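PDB 6M6S: dicer Related Helicase from Caenorhabditis elegans, which probably hydrolyses ATP as an RNA helicase of the RLR subfamily in the RNA interference pathway, its C-terminal domain binding double-stranded RNA. Local coordinates for residues 81-89 / 127-135. Sequence-based numbering, arbitrary orientation.
Sequences KIRGTYLPQ and DDFRIMLNA. With nucleotides of chain D.
T85 and L133 bring the backbones together, CA to CA 5.9 Å, where strand 85-89 meets helix 127-132 nearly at a right angle (91°, axes 8.8 Å apart). A type I' turn from I82 to T85 makes the tight hairpin, against one side of which the helix packs. F129 carries most of the contact: its CG lies anti to the carbonyl carbon (chi1 -74°), which sends the ring across to the hairpin. CE2 of the ring meets I82 CG2 and L87 CD1, both at 3.9 Å, while T85 CB lies in the ring plane at its edge. The chain of R83 bends at chi2 and chi3, and F129 CE1 sits over one face of its guanidinium, toward the rim, 3.8 Å from R83 NH2, with the two planes tilted 34° apart. One turn on, the curled M132 places CG 3.7 Å from L87 CD2, and T85 CG2 reaches its CB from across. L133 CD1 approaches T85 OG1. Two waters bridge the backbones: one donates to both Y86 O (2.7 Å) and M132 O (2.8 Å), the other accepts from Y86 N and donates to L133 O. Backbone polar groups on the side of strand 85-90 turned away from strand 75-82 are thereby linked to the carbonyls of M132 and L133. The hairpin joins these two strands of an antiparallel sheet in this RIG-I-like C-terminal domain. F37 packs edge-to-face with F129 and also touches L87, M35 of strand 33-36 lies against I82 and L87, and helix 140-167 receives Y86, whose OH bonds to D150.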
# COMPACT_ATOMS: atom_id res chain seq x y z
N LYS B 81 -10.97 23.21 -4.93
CA LYS B 81 -12.28 23.88 -4.98
C LYS B 81 -13.15 23.08 -5.93
O LYS B 81 -12.82 22.98 -7.14
CB LYS B 81 -12.14 25.32 -5.48
CG LYS B 81 -13.36 26.18 -5.25
CD LYS B 81 -13.17 27.55 -6.00
CE LYS B 81 -14.00 28.63 -5.45
NZ LYS B 81 -13.39 29.98 -5.75
N ILE B 82 -14.20 22.45 -5.40
CA ILE B 82 -15.04 21.57 -6.21
C ILE B 82 -16.45 22.12 -6.13
O ILE B 82 -16.98 22.25 -5.01
CB ILE B 82 -15.00 20.15 -5.68
CG1 ILE B 82 -13.57 19.57 -5.81
CG2 ILE B 82 -16.04 19.25 -6.42
CD1 ILE B 82 -13.54 18.14 -5.72
N ARG B 83 -17.03 22.49 -7.27
CA ARG B 83 -18.36 23.09 -7.33
C ARG B 83 -18.42 24.29 -6.36
O ARG B 83 -19.41 24.49 -5.64
CB ARG B 83 -19.45 22.07 -7.01
CG ARG B 83 -19.41 20.79 -7.81
CD ARG B 83 -20.77 20.45 -8.46
NE ARG B 83 -21.62 19.49 -7.73
CZ ARG B 83 -21.53 18.16 -7.81
NH1 ARG B 83 -20.59 17.58 -8.57
NH2 ARG B 83 -22.37 17.38 -7.12
N GLY B 84 -17.35 25.09 -6.34
CA GLY B 84 -17.32 26.29 -5.53
C GLY B 84 -17.05 26.11 -4.05
O GLY B 84 -17.10 27.07 -3.29
N THR B 85 -16.77 24.89 -3.61
CA THR B 85 -16.55 24.57 -2.19
C THR B 85 -15.14 24.05 -1.98
O THR B 85 -14.68 23.14 -2.69
CB THR B 85 -17.56 23.46 -1.71
OG1 THR B 85 -18.92 23.92 -1.86
CG2 THR B 85 -17.32 23.06 -0.24
N TYR B 86 -14.44 24.55 -0.97
CA TYR B 86 -13.13 24.01 -0.64
C TYR B 86 -13.20 22.70 0.13
O TYR B 86 -13.93 22.60 1.11
CB TYR B 86 -12.30 25.02 0.21
CG TYR B 86 -12.01 26.32 -0.51
CD1 TYR B 86 -11.43 26.31 -1.79
CD2 TYR B 86 -12.33 27.55 0.06
CE1 TYR B 86 -11.18 27.50 -2.48
CE2 TYR B 86 -12.08 28.76 -0.63
CZ TYR B 86 -11.48 28.71 -1.90
OH TYR B 86 -11.23 29.88 -2.61
N LEU B 87 -12.45 21.70 -0.32
CA LEU B 87 -12.44 20.35 0.27
C LEU B 87 -11.04 19.81 0.29
O LEU B 87 -10.30 19.94 -0.70
CB LEU B 87 -13.29 19.40 -0.59
CG LEU B 87 -14.77 19.73 -0.78
CD1 LEU B 87 -15.41 18.72 -1.79
CD2 LEU B 87 -15.52 19.62 0.56
N PRO B 88 -10.65 19.11 1.36
CA PRO B 88 -9.34 18.44 1.40
C PRO B 88 -9.41 17.11 0.66
O PRO B 88 -10.43 16.41 0.68
CB PRO B 88 -9.11 18.15 2.88
CG PRO B 88 -10.20 18.88 3.62
CD PRO B 88 -11.35 19.18 2.68
N GLN B 89 -8.33 16.81 -0.06
CA GLN B 89 -8.11 15.46 -0.60
C GLN B 89 -6.92 14.84 0.08
O GLN B 89 -5.74 15.21 -0.17
CB GLN B 89 -7.85 15.58 -2.09
CG GLN B 89 -7.82 14.18 -2.80
CD GLN B 89 -7.28 14.36 -4.19
OE1 GLN B 89 -6.06 14.53 -4.40
NE2 GLN B 89 -8.19 14.38 -5.17
N ASP B 127 -26.32 17.50 -0.96
CA ASP B 127 -26.39 17.52 0.50
C ASP B 127 -25.01 17.49 1.20
O ASP B 127 -24.80 18.21 2.19
CB ASP B 127 -27.27 16.34 0.93
CG ASP B 127 -27.74 16.45 2.35
OD1 ASP B 127 -26.91 16.16 3.25
OD2 ASP B 127 -28.92 16.82 2.56
N ASP B 128 -24.06 16.68 0.70
CA ASP B 128 -22.71 16.63 1.32
C ASP B 128 -21.96 17.95 1.27
O ASP B 128 -21.17 18.28 2.16
CB ASP B 128 -21.82 15.57 0.64
CG ASP B 128 -22.37 14.20 0.78
OD1 ASP B 128 -22.62 13.84 1.94
OD2 ASP B 128 -22.57 13.50 -0.24
N PHE B 129 -22.20 18.71 0.22
CA PHE B 129 -21.48 19.99 0.05
C PHE B 129 -21.98 21.02 1.03
O PHE B 129 -21.22 21.91 1.46
CB PHE B 129 -21.64 20.52 -1.38
CG PHE B 129 -20.83 19.77 -2.39
CD1 PHE B 129 -21.33 18.62 -2.94
CD2 PHE B 129 -19.55 20.18 -2.74
CE1 PHE B 129 -20.54 17.88 -3.86
CE2 PHE B 129 -18.80 19.46 -3.66
CZ PHE B 129 -19.28 18.29 -4.20
N ARG B 130 -23.23 20.91 1.43
CA ARG B 130 -23.80 21.95 2.26
C ARG B 130 -23.12 22.10 3.61
O ARG B 130 -22.91 23.21 4.04
CB ARG B 130 -25.27 21.71 2.44
CG ARG B 130 -26.03 21.75 1.15
CD ARG B 130 -27.49 21.47 1.43
NE ARG B 130 -28.07 22.47 2.32
CZ ARG B 130 -28.67 23.58 1.90
NH1 ARG B 130 -28.77 23.84 0.61
NH2 ARG B 130 -29.16 24.42 2.77
N ILE B 131 -22.76 20.98 4.26
CA ILE B 131 -22.09 21.13 5.55
C ILE B 131 -20.67 21.71 5.41
O ILE B 131 -20.10 22.26 6.38
CB ILE B 131 -22.08 19.79 6.36
CG1 ILE B 131 -21.75 20.05 7.85
CG2 ILE B 131 -21.16 18.75 5.73
CD1 ILE B 131 -22.96 20.08 8.76
N MET B 132 -20.09 21.63 4.20
CA MET B 132 -18.73 22.13 4.03
C MET B 132 -18.68 23.61 3.62
O MET B 132 -17.60 24.22 3.64
CB MET B 132 -17.96 21.27 3.01
CG MET B 132 -17.73 19.85 3.51
SD MET B 132 -16.71 19.74 4.96
CE MET B 132 -15.12 20.09 4.33
N LEU B 133 -19.82 24.12 3.21
CA LEU B 133 -19.92 25.44 2.57
C LEU B 133 -19.14 26.53 3.33
O LEU B 133 -18.22 27.16 2.81
CB LEU B 133 -21.36 25.84 2.54
CG LEU B 133 -22.08 25.95 1.20
CD1 LEU B 133 -21.40 25.12 0.13
CD2 LEU B 133 -23.58 25.58 1.41
N ASN B 134 -19.47 26.68 4.59
CA ASN B 134 -18.84 27.75 5.33
C ASN B 134 -17.95 27.24 6.44
O ASN B 134 -17.77 27.92 7.46
CB ASN B 134 -19.91 28.68 5.89
CG ASN B 134 -20.81 29.26 4.81
OD1 ASN B 134 -22.03 29.12 4.87
ND2 ASN B 134 -20.21 29.88 3.81
N ALA B 135 -17.34 26.08 6.20
CA ALA B 135 -16.54 25.40 7.18
C ALA B 135 -15.29 26.18 7.54
O ALA B 135 -14.69 25.89 8.59
CB ALA B 135 -16.16 24.00 6.67
P G D 2 -1.88 12.39 -7.06
OP1 G D 2 -1.36 11.50 -5.98
OP2 G D 2 -1.20 12.27 -8.39
O5' G D 2 -3.43 12.00 -7.18
C5' G D 2 -4.29 12.19 -6.07
C4' G D 2 -5.71 11.85 -6.45
O4' G D 2 -6.20 12.81 -7.40
C3' G D 2 -5.92 10.51 -7.14
O3' G D 2 -6.02 9.47 -6.20
C2' G D 2 -7.26 10.73 -7.84
O2' G D 2 -8.30 10.64 -6.88
C1' G D 2 -7.13 12.20 -8.26
N9 G D 2 -6.63 12.37 -9.63
C8 G D 2 -5.33 12.71 -10.01
N7 G D 2 -5.20 12.83 -11.32
C5 G D 2 -6.49 12.58 -11.80
C6 G D 2 -7.00 12.56 -13.13
O6 G D 2 -6.40 12.79 -14.16
N1 G D 2 -8.36 12.24 -13.18
C2 G D 2 -9.15 11.98 -12.08
N2 G D 2 -10.45 11.71 -12.30
N3 G D 2 -8.68 12.00 -10.83
C4 G D 2 -7.37 12.30 -10.78
O HOH W 1 -14.84 23.68 3.45
O HOH W 2 -15.73 26.62 0.71